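Local coordinates for protein deoxyhypusine synthase, putative (Entamoeba histolytica, PDB 7L9R) that probably acts as an NAD-dependent deoxyhypusine synthase, a transferase thought to build deoxyhypusine on its protein substrate as its relatives do, at residues N62-W67 / G264-G269; T88-F93 / R251-S256; F106-E111 / T341-K346; V291-A296 / S331-L336. All coordinates share one frame; numbering follows the deposited sequence. Where two conformers were deposited one is given.

The four contacts illustrate how a Rossmann-like alpha/beta core is assembled from distant parts of a chain. Three meet one parallel sheet directly: contact 2 on strand 87-93, contact 1 on its neighbour 262-268, and contact 4 on 289-294, the next strand. Contacts 1, 3 and 4 share one face, where their centres lie 11 to 16 Å apart; contact 2 lies across the sheet, about 20 Å from contact 4 between centres. Contact 2 is nested within the loop closed by contact 1, and contact 4 within that of contact 3, whereas contacts 1 and 3 cross along the chain. The core thus brings together segments from residue 62 to residue 346.

Contact 1: residues N62-W67 / G264-G269; sequences NKMLTW and GVIILG
In the helix-on-sheet packing of this Rossmann-like core, Met64 near the C-terminal end of helix 51-66 meets Gly264 and Ile266 on strand 262-268. The short axes of 62-66 and 264-268 approach within 9.3 Å at an angle of 142° between their N-to-C directions, and a single long side chain spans the interval. Met64 is extended beyond CG (chi2 179°), which carries its sulfur and terminal methyl straight to the strand. Its SD lies 3.8 Å from CA of Gly264, a residue whose lack of a side chain lets the thioether come close to the backbone. Farther out, the methyl CE lies 3.5 Å from Val265 O and 3.6 Å from Val265 N, so it rests against main chain as much as against side chains. The same methyl meets CG1 of Ile266 at 3.9 Å, while Ile266 CD1 also comes near Met64 SD. Strand alternation explains the pattern: the side chain of Ile266 points toward the helix, and that of Val265, the residue before it, points away. All the touching residues are buried, and the contact is van der Waals packing, part of it against the strand's main chain. Met64 also touches Cys87 and Ile89 on strand 87-93 and Phe289 on strand 289-294, so the helix end bears on three adjacent strands, with Leu65 beside it packing on Ile89 and on Phe342 of the C-terminal loop.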
# COMPACT_ATOMS: atom_id res chain seq x y z
N ASN B 62 9.62 22.87 -16.01
CA ASN B 62 10.24 24.02 -16.66
C ASN B 62 10.36 23.82 -18.17
O ASN B 62 10.28 24.79 -18.93
CB ASN B 62 11.61 24.31 -16.05
CG ASN B 62 11.52 24.99 -14.71
OD1 ASN B 62 10.62 25.80 -14.47
ND2 ASN B 62 12.43 24.65 -13.81
N LYS B 63 10.56 22.58 -18.61
CA LYS B 63 10.57 22.31 -20.05
C LYS B 63 9.20 22.56 -20.67
O LYS B 63 9.11 23.04 -21.81
CB LYS B 63 11.04 20.88 -20.32
CG LYS B 63 12.51 20.64 -20.01
CD LYS B 63 12.93 19.25 -20.45
CE LYS B 63 14.35 18.93 -20.00
NZ LYS B 63 14.86 17.69 -20.64
N MET B 64 8.12 22.24 -19.94
CA MET B 64 6.78 22.58 -20.44
C MET B 64 6.65 24.08 -20.66
O MET B 64 6.15 24.53 -21.70
CB MET B 64 5.70 22.10 -19.47
CG MET B 64 5.66 20.63 -19.14
SD MET B 64 4.32 20.30 -17.96
CE MET B 64 4.64 18.61 -17.49
N LEU B 65 7.09 24.87 -19.68
CA LEU B 65 6.89 26.31 -19.73
C LEU B 65 7.75 26.98 -20.80
O LEU B 65 7.31 27.96 -21.40
CB LEU B 65 7.19 26.92 -18.36
CG LEU B 65 6.30 26.41 -17.21
CD1 LEU B 65 6.85 26.82 -15.86
CD2 LEU B 65 4.88 26.91 -17.38
N THR B 66 8.95 26.46 -21.06
CA THR B 66 9.90 27.10 -21.96
C THR B 66 9.92 26.50 -23.36
O THR B 66 10.68 26.98 -24.21
CB THR B 66 11.32 27.05 -21.38
OG1 THR B 66 11.75 25.68 -21.30
CG2 THR B 66 11.36 27.67 -20.01
N TRP B 67 9.14 25.45 -23.62
CA TRP B 67 9.22 24.77 -24.91
C TRP B 67 8.88 25.72 -26.05
O TRP B 67 7.92 26.49 -25.98
CB TRP B 67 8.29 23.56 -24.95
CG TRP B 67 8.37 22.82 -26.25
CD1 TRP B 67 9.18 21.76 -26.54
CD2 TRP B 67 7.63 23.09 -27.46
NE1 TRP B 67 8.98 21.35 -27.84
CE2 TRP B 67 8.04 22.15 -28.42
CE3 TRP B 67 6.66 24.04 -27.80
CZ2 TRP B 67 7.51 22.13 -29.71
CZ3 TRP B 67 6.14 24.01 -29.09
CH2 TRP B 67 6.57 23.06 -30.03
N GLY B 264 1.74 19.00 -22.06
CA GLY B 264 2.32 18.71 -20.75
C GLY B 264 1.23 18.36 -19.76
O GLY B 264 0.16 18.96 -19.77
N VAL B 265 1.52 17.40 -18.90
CA VAL B 265 0.53 16.87 -17.97
C VAL B 265 1.13 16.81 -16.58
O VAL B 265 2.24 16.29 -16.39
CB VAL B 265 0.03 15.48 -18.42
CG1 VAL B 265 -0.79 14.85 -17.34
CG2 VAL B 265 -0.79 15.62 -19.67
N ILE B 266 0.40 17.35 -15.60
CA ILE B 266 0.78 17.33 -14.19
C ILE B 266 -0.42 16.80 -13.43
O ILE B 266 -1.50 17.40 -13.47
CB ILE B 266 1.17 18.72 -13.67
CG1 ILE B 266 2.26 19.33 -14.55
CG2 ILE B 266 1.64 18.64 -12.21
CD1 ILE B 266 2.51 20.80 -14.27
N ILE B 267 -0.25 15.67 -12.75
CA ILE B 267 -1.35 15.00 -12.06
C ILE B 267 -0.96 14.79 -10.61
O ILE B 267 0.05 14.12 -10.33
CB ILE B 267 -1.73 13.67 -12.73
CG1 ILE B 267 -2.12 13.91 -14.19
CG2 ILE B 267 -2.90 13.02 -11.99
CD1 ILE B 267 -2.37 12.63 -14.96
N LEU B 268 -1.75 15.32 -9.70
CA LEU B 268 -1.51 15.19 -8.27
C LEU B 268 -2.59 14.30 -7.70
O LEU B 268 -3.78 14.62 -7.80
CB LEU B 268 -1.51 16.56 -7.60
CG LEU B 268 -0.82 17.68 -8.38
CD1 LEU B 268 -1.01 19.02 -7.69
CD2 LEU B 268 0.66 17.39 -8.54
N GLY B 269 -2.18 13.18 -7.09
CA GLY B 269 -3.10 12.23 -6.50
C GLY B 269 -3.51 11.15 -7.48
O GLY B 269 -3.23 11.21 -8.68

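Contact 2: residues T88-F93 / R251-S256; sequences TIYLGF and RLINSS
The ring of Tyr90 has Ser256 OG at its edge, in the ring plane, and Ile253 CG1 obliquely beside it, 4.3 Å from Tyr90 CE2; the ring of Tyr117, on the neighbouring strand, meets it with planes only about 15° apart. In-plane placement suits the hydroxyl: Tyr90 OH donates to Ser256 OG over 2.6 Å. Ser256 OG in turn donates to Ile253 O three residues back, at 2.7 Å, with a C=O...donor angle of 119°. The serine hydroxyl thus accepts one bond and gives another, a short relay from the tyrosine into the helix backbone. A chi1 of 74° sets OG between the backbone N and the carbonyl carbon, from where it can serve both partners. In the Rossmann-like topology, helix 247-258 belongs to the long crossover from the edge strand 216-218 to strand 262-268, and it lies across the sheet from helix 51-66. Tyr90 points toward helix 247-258, while the adjacent Ile89 points to the other face of the sheet. Ile253 extends the packing to Val119 and Phe218 on the strands beyond. Farther round the helix, Asn254 packs on Thr232 of a neighbouring subunit.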
# COMPACT_ATOMS: atom_id res chain seq x y z
N THR B 88 0.76 23.01 -24.42
CA THR B 88 -0.48 23.07 -23.66
C THR B 88 -0.29 22.30 -22.36
O THR B 88 0.31 21.21 -22.37
CB THR B 88 -1.64 22.49 -24.47
OG1 THR B 88 -1.80 23.22 -25.70
CG2 THR B 88 -2.94 22.59 -23.68
N ILE B 89 -0.74 22.86 -21.25
CA ILE B 89 -0.46 22.31 -19.93
C ILE B 89 -1.77 21.96 -19.23
O ILE B 89 -2.64 22.82 -19.05
CB ILE B 89 0.37 23.29 -19.08
CG1 ILE B 89 1.68 23.62 -19.80
CG2 ILE B 89 0.63 22.70 -17.70
CD1 ILE B 89 2.63 24.47 -19.01
N TYR B 90 -1.88 20.71 -18.80
CA TYR B 90 -3.05 20.16 -18.12
C TYR B 90 -2.70 19.92 -16.66
O TYR B 90 -1.68 19.28 -16.36
CB TYR B 90 -3.49 18.84 -18.77
CG TYR B 90 -3.92 18.98 -20.21
CD1 TYR B 90 -2.98 19.06 -21.23
CD2 TYR B 90 -5.26 19.03 -20.55
CE1 TYR B 90 -3.37 19.19 -22.55
CE2 TYR B 90 -5.67 19.16 -21.86
CZ TYR B 90 -4.72 19.25 -22.86
OH TYR B 90 -5.12 19.38 -24.17
N LEU B 91 -3.53 20.42 -15.76
CA LEU B 91 -3.32 20.24 -14.33
C LEU B 91 -4.46 19.41 -13.76
O LEU B 91 -5.62 19.82 -13.82
CB LEU B 91 -3.22 21.58 -13.60
CG LEU B 91 -3.10 21.49 -12.08
CD1 LEU B 91 -1.87 20.69 -11.68
CD2 LEU B 91 -3.07 22.88 -11.47
N GLY B 92 -4.12 18.25 -13.21
CA GLY B 92 -5.09 17.37 -12.57
C GLY B 92 -4.80 17.28 -11.08
O GLY B 92 -3.64 17.18 -10.68
N PHE B 93 -5.85 17.33 -10.28
CA PHE B 93 -5.70 17.18 -8.84
C PHE B 93 -6.99 16.64 -8.25
O PHE B 93 -8.07 16.76 -8.84
CB PHE B 93 -5.28 18.49 -8.16
CG PHE B 93 -6.19 19.66 -8.44
CD1 PHE B 93 -7.41 19.80 -7.79
CD2 PHE B 93 -5.80 20.66 -9.33
CE1 PHE B 93 -8.24 20.88 -8.04
CE2 PHE B 93 -6.62 21.74 -9.58
CZ PHE B 93 -7.84 21.86 -8.94
N ARG B 251 -15.50 15.43 -25.76
CA ARG B 251 -15.00 15.90 -27.05
C ARG B 251 -14.09 17.11 -26.90
O ARG B 251 -13.12 17.25 -27.67
CB ARG B 251 -16.17 16.21 -27.98
CG ARG B 251 -17.11 15.02 -28.17
CD ARG B 251 -18.06 15.18 -29.36
NE ARG B 251 -19.04 16.24 -29.17
CZ ARG B 251 -19.06 17.38 -29.84
NH1 ARG B 251 -18.19 17.64 -30.80
NH2 ARG B 251 -20.00 18.28 -29.55
N LEU B 252 -14.36 18.00 -25.94
CA LEU B 252 -13.49 19.17 -25.75
C LEU B 252 -12.08 18.75 -25.36
O LEU B 252 -11.11 19.16 -26.00
CB LEU B 252 -14.05 20.10 -24.68
CG LEU B 252 -15.16 21.09 -25.01
CD1 LEU B 252 -15.44 21.92 -23.77
CD2 LEU B 252 -14.74 21.99 -26.18
N ILE B 253 -11.96 17.93 -24.32
CA ILE B 253 -10.63 17.63 -23.81
C ILE B 253 -9.85 16.79 -24.81
O ILE B 253 -8.65 17.00 -25.01
CB ILE B 253 -10.73 16.96 -22.42
CG1 ILE B 253 -9.36 16.96 -21.73
CG2 ILE B 253 -11.31 15.54 -22.51
CD1 ILE B 253 -9.38 16.35 -20.34
N ASN B 254 -10.52 15.87 -25.51
CA ASN B 254 -9.81 15.07 -26.49
C ASN B 254 -9.46 15.88 -27.73
O ASN B 254 -8.41 15.66 -28.33
CB ASN B 254 -10.60 13.81 -26.83
CG ASN B 254 -10.33 12.68 -25.85
OD1 ASN B 254 -9.33 11.96 -25.97
ND2 ASN B 254 -11.19 12.53 -24.85
N SER B 255 -10.32 16.83 -28.13
CA SER B 255 -9.94 17.71 -29.23
C SER B 255 -8.74 18.57 -28.84
O SER B 255 -7.87 18.82 -29.68
CB SER B 255 -11.12 18.61 -29.63
OG SER B 255 -12.17 17.84 -30.19
N SER B 256 -8.67 19.00 -27.58
CA SER B 256 -7.59 19.88 -27.16
C SER B 256 -6.25 19.15 -27.18
O SER B 256 -5.23 19.73 -27.55
CB SER B 256 -7.87 20.48 -25.78
OG SER B 256 -7.70 19.52 -24.75

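Contact 3: residues F106-E111 / T341-K346; sequences FRYLVE and TFAVTK
Leu109 and Phe342 meet with their side chains running roughly perpendicular to one another, a single methyl of the leucine doing the touching. That methyl, CD2, lies 3.5 Å from Phe342 CG and 3.6 Å from Phe342 CB, so it nestles where the ring joins its stem and approaches the ring obliquely. On the far side of the leucine fork, CD1 serves other neighbours, among them Leu91 of the sheet. One residue earlier, Tyr108 takes a different route: its CG is anti to the backbone N (chi1 169°), which sends the long ring out toward the loop. There the hydroxyl end makes van der Waals contact with carbon atoms of Ala343, Tyr108 OH lying 3.7 Å from Ala343 CA and 4.0 Å from Ala343 CB. Helix 102-111 belongs to the connection between the sheet-neighbour strands 87-93 and 117-120, a right-handed beta-alpha-beta crossover in the Rossmann-like core, whereas 341-346 is part of the loop that follows helix 330-339. The loop turns back on itself at this point, for Thr341 O accepts from both Val344 N and Thr345 N, the latter at 2.8 Å, holding Phe342 and Ala343 on the side of the turn that meets the helix. Phe342 also packs on Ile266 of the sheet. The third subunit packs here too, its Asp32 against Tyr108 and its Phe31 against Ala343.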
# COMPACT_ATOMS: atom_id res chain seq x y z
N PHE B 106 -3.25 26.40 -6.40
CA PHE B 106 -3.97 26.24 -7.67
C PHE B 106 -4.57 27.56 -8.13
O PHE B 106 -4.54 27.88 -9.32
CB PHE B 106 -5.07 25.18 -7.54
CG PHE B 106 -4.57 23.80 -7.15
CD1 PHE B 106 -3.28 23.39 -7.45
CD2 PHE B 106 -5.39 22.92 -6.46
CE1 PHE B 106 -2.81 22.12 -7.08
CE2 PHE B 106 -4.94 21.65 -6.07
CZ PHE B 106 -3.65 21.25 -6.38
N ARG B 107 -5.13 28.34 -7.20
CA ARG B 107 -5.65 29.65 -7.56
C ARG B 107 -4.57 30.51 -8.21
O ARG B 107 -4.79 31.12 -9.26
CB ARG B 107 -6.23 30.34 -6.32
CG ARG B 107 -6.89 31.71 -6.57
CD ARG B 107 -5.89 32.86 -6.48
NE ARG B 107 -5.06 32.78 -5.28
CZ ARG B 107 -3.92 33.44 -5.11
NH1 ARG B 107 -3.44 34.24 -6.04
NH2 ARG B 107 -3.25 33.28 -3.97
N TYR B 108 -3.38 30.54 -7.59
CA TYR B 108 -2.26 31.29 -8.15
C TYR B 108 -1.92 30.82 -9.56
O TYR B 108 -1.74 31.64 -10.47
CB TYR B 108 -1.05 31.16 -7.21
CG TYR B 108 0.25 31.67 -7.78
CD1 TYR B 108 0.62 33.01 -7.68
CD2 TYR B 108 1.14 30.79 -8.41
CE1 TYR B 108 1.82 33.47 -8.20
CE2 TYR B 108 2.33 31.23 -8.93
CZ TYR B 108 2.67 32.57 -8.83
OH TYR B 108 3.87 33.00 -9.35
N LEU B 109 -1.83 29.50 -9.77
CA LEU B 109 -1.48 28.99 -11.09
C LEU B 109 -2.50 29.41 -12.15
O LEU B 109 -2.12 29.76 -13.28
CB LEU B 109 -1.35 27.47 -11.06
CG LEU B 109 -0.23 26.94 -10.17
CD1 LEU B 109 -0.21 25.42 -10.19
CD2 LEU B 109 1.09 27.51 -10.64
N VAL B 110 -3.79 29.38 -11.81
CA VAL B 110 -4.80 29.77 -12.79
C VAL B 110 -4.87 31.29 -12.91
O VAL B 110 -5.07 31.81 -14.02
CB VAL B 110 -6.17 29.14 -12.46
CG1 VAL B 110 -6.04 27.64 -12.31
CG2 VAL B 110 -6.79 29.76 -11.21
N GLU B 111 -4.70 32.01 -11.81
CA GLU B 111 -4.70 33.47 -11.86
C GLU B 111 -3.66 33.98 -12.85
O GLU B 111 -3.90 34.95 -13.57
CB GLU B 111 -4.44 34.05 -10.46
CG GLU B 111 -4.11 35.55 -10.41
CD GLU B 111 -3.76 36.02 -8.99
OE1 GLU B 111 -3.93 35.23 -8.03
OE2 GLU B 111 -3.30 37.17 -8.83
N THR B 341 9.63 26.38 -10.26
CA THR B 341 9.15 26.31 -11.63
C THR B 341 8.18 27.45 -11.94
O THR B 341 8.60 28.50 -12.46
CB THR B 341 8.46 24.97 -11.90
OG1 THR B 341 7.43 24.76 -10.93
CG2 THR B 341 9.46 23.82 -11.82
N PHE B 342 6.89 27.26 -11.66
CA PHE B 342 5.89 28.24 -12.06
C PHE B 342 6.15 29.63 -11.49
O PHE B 342 5.78 30.63 -12.12
CB PHE B 342 4.49 27.78 -11.64
CG PHE B 342 3.97 26.63 -12.43
CD1 PHE B 342 3.56 26.80 -13.74
CD2 PHE B 342 3.83 25.37 -11.84
CE1 PHE B 342 3.05 25.73 -14.47
CE2 PHE B 342 3.32 24.30 -12.56
CZ PHE B 342 2.93 24.49 -13.88
N ALA B 343 6.76 29.71 -10.31
CA ALA B 343 6.93 31.00 -9.65
C ALA B 343 8.15 31.77 -10.13
O ALA B 343 8.26 32.96 -9.82
CB ALA B 343 6.99 30.80 -8.13
N VAL B 344 9.07 31.13 -10.85
CA VAL B 344 10.27 31.80 -11.34
C VAL B 344 10.44 31.71 -12.85
O VAL B 344 11.14 32.56 -13.43
CB VAL B 344 11.54 31.27 -10.65
CG1 VAL B 344 11.64 31.81 -9.23
CG2 VAL B 344 11.53 29.74 -10.63
N THR B 345 9.85 30.74 -13.53
CA THR B 345 10.11 30.53 -14.95
C THR B 345 9.02 31.23 -15.76
O THR B 345 7.83 30.97 -15.56
CB THR B 345 10.14 29.04 -15.29
OG1 THR B 345 11.18 28.39 -14.54
CG2 THR B 345 10.39 28.84 -16.77
N LYS B 346 9.43 32.12 -16.66
CA LYS B 346 8.47 32.77 -17.54
C LYS B 346 7.94 31.77 -18.56
O LYS B 346 8.71 31.02 -19.17
CB LYS B 346 9.13 33.95 -18.26

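Contact 4: residues V291-A296 / S331-L336; sequences VYINTA and SLVFPL
On strand 289-294, Ile293 faces helix 330-339 with its CA 8.3 Å from that of Phe334, and the helix is kinked where Pro335 has no N-H to bond to the preceding turn. Ile293 serves its two partners with different branches. With chi1 at -53°, CG1 stands beside the backbone N and its chain runs on to place CD1 4.2 Å from Phe334 CD1, coming at the ring obliquely. The shorter branch, CG2, anti to the backbone N, lies 4.0 Å from Val333 CG2; there the two side chains lie side by side, running opposite ways. Val333 was modelled in two conformers, so this methyl pairing is less certain than the Phe334 contact. The helix follows directly after the edge strand 322-327 and doubles back over the sheet, as expected for an alpha/beta fold of the Rossmann type. Phe334 also packs on Leu268 of the next strand and on Leu102 and Phe106 of helix 102-111, while the outer side of the helix meets the third subunit through Leu332 and Pro335. Between 291-296 and 331-336, hydrocarbon meets hydrocarbon at ordinary van der Waals separations. The joint is therefore held by shape and burial rather than by directional bonds.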
# COMPACT_ATOMS: atom_id res chain seq x y z
N VAL B 291 4.29 14.74 -15.38
CA VAL B 291 4.71 14.65 -13.99
C VAL B 291 3.54 14.08 -13.20
O VAL B 291 2.44 14.63 -13.23
CB VAL B 291 5.12 16.03 -13.43
CG1 VAL B 291 5.37 15.95 -11.92
CG2 VAL B 291 6.37 16.52 -14.15
N TYR B 292 3.79 12.97 -12.50
CA TYR B 292 2.77 12.32 -11.68
C TYR B 292 3.27 12.33 -10.24
O TYR B 292 4.39 11.90 -9.97
CB TYR B 292 2.50 10.88 -12.15
CG TYR B 292 2.23 10.74 -13.63
CD1 TYR B 292 0.99 11.05 -14.17
CD2 TYR B 292 3.21 10.27 -14.50
CE1 TYR B 292 0.74 10.91 -15.53
CE2 TYR B 292 2.97 10.12 -15.86
CZ TYR B 292 1.73 10.45 -16.37
OH TYR B 292 1.49 10.31 -17.73
N ILE B 293 2.43 12.82 -9.33
CA ILE B 293 2.79 12.92 -7.91
C ILE B 293 1.65 12.33 -7.09
O ILE B 293 0.54 12.88 -7.09
CB ILE B 293 3.05 14.38 -7.48
CG1 ILE B 293 4.08 15.05 -8.39
CG2 ILE B 293 3.49 14.44 -6.03
CD1 ILE B 293 4.30 16.50 -8.08
N ASN B 294 1.93 11.25 -6.37
CA ASN B 294 0.96 10.72 -5.42
C ASN B 294 1.67 9.78 -4.45
O ASN B 294 2.82 9.39 -4.65
CB ASN B 294 -0.20 10.01 -6.13
CG ASN B 294 0.28 8.97 -7.12
OD1 ASN B 294 0.74 7.90 -6.73
ND2 ASN B 294 0.16 9.28 -8.40
N THR B 295 0.93 9.39 -3.41
CA THR B 295 1.46 8.50 -2.39
C THR B 295 1.32 7.02 -2.75
O THR B 295 1.90 6.18 -2.06
CB THR B 295 0.77 8.76 -1.04
OG1 THR B 295 -0.65 8.64 -1.20
CG2 THR B 295 1.12 10.16 -0.53
N ALA B 296 0.55 6.70 -3.79
CA ALA B 296 0.46 5.32 -4.27
C ALA B 296 1.74 4.94 -5.00
O ALA B 296 1.94 3.78 -5.37
CB ALA B 296 -0.76 5.15 -5.17
N SER B 331 0.76 18.05 -1.20
CA SER B 331 0.63 19.29 -0.44
C SER B 331 1.93 19.69 0.23
O SER B 331 2.09 20.86 0.59
CB SER B 331 -0.47 19.16 0.61
OG SER B 331 0.08 18.77 1.86
N LEU B 332 2.88 18.76 0.37
CA LEU B 332 4.19 19.07 0.93
C LEU B 332 5.21 19.39 -0.15
O LEU B 332 5.93 20.39 -0.05
CB LEU B 332 4.68 17.91 1.79
N VAL B 333 5.28 18.57 -1.20
CA VAL B 333 6.32 18.74 -2.21
C VAL B 333 5.89 19.67 -3.34
O VAL B 333 6.74 20.36 -3.92
CB VAL B 333 6.77 17.39 -2.77
CG1 VAL B 333 7.35 16.52 -1.67
CG2 VAL B 333 5.62 16.69 -3.47
N PHE B 334 4.61 19.71 -3.68
CA PHE B 334 4.21 20.53 -4.83
C PHE B 334 4.46 22.02 -4.62
O PHE B 334 4.93 22.67 -5.57
CB PHE B 334 2.75 20.27 -5.23
CG PHE B 334 2.38 20.88 -6.55
CD1 PHE B 334 3.05 20.51 -7.71
CD2 PHE B 334 1.37 21.83 -6.64
CE1 PHE B 334 2.72 21.09 -8.94
CE2 PHE B 334 1.04 22.41 -7.85
CZ PHE B 334 1.71 22.03 -9.01
N PRO B 335 4.17 22.62 -3.46
CA PRO B 335 4.55 24.04 -3.29
C PRO B 335 6.04 24.27 -3.46
O PRO B 335 6.46 25.28 -4.03
CB PRO B 335 4.06 24.38 -1.88
CG PRO B 335 2.97 23.40 -1.61
CD PRO B 335 3.44 22.13 -2.28
N LEU B 336 6.85 23.31 -3.00
CA LEU B 336 8.29 23.40 -3.22
C LEU B 336 8.61 23.36 -4.70
O LEU B 336 9.47 24.11 -5.18
CB LEU B 336 9.00 22.27 -2.48
CG LEU B 336 8.68 22.12 -0.98
CD1 LEU B 336 9.60 21.07 -0.33
CD2 LEU B 336 8.73 23.45 -0.21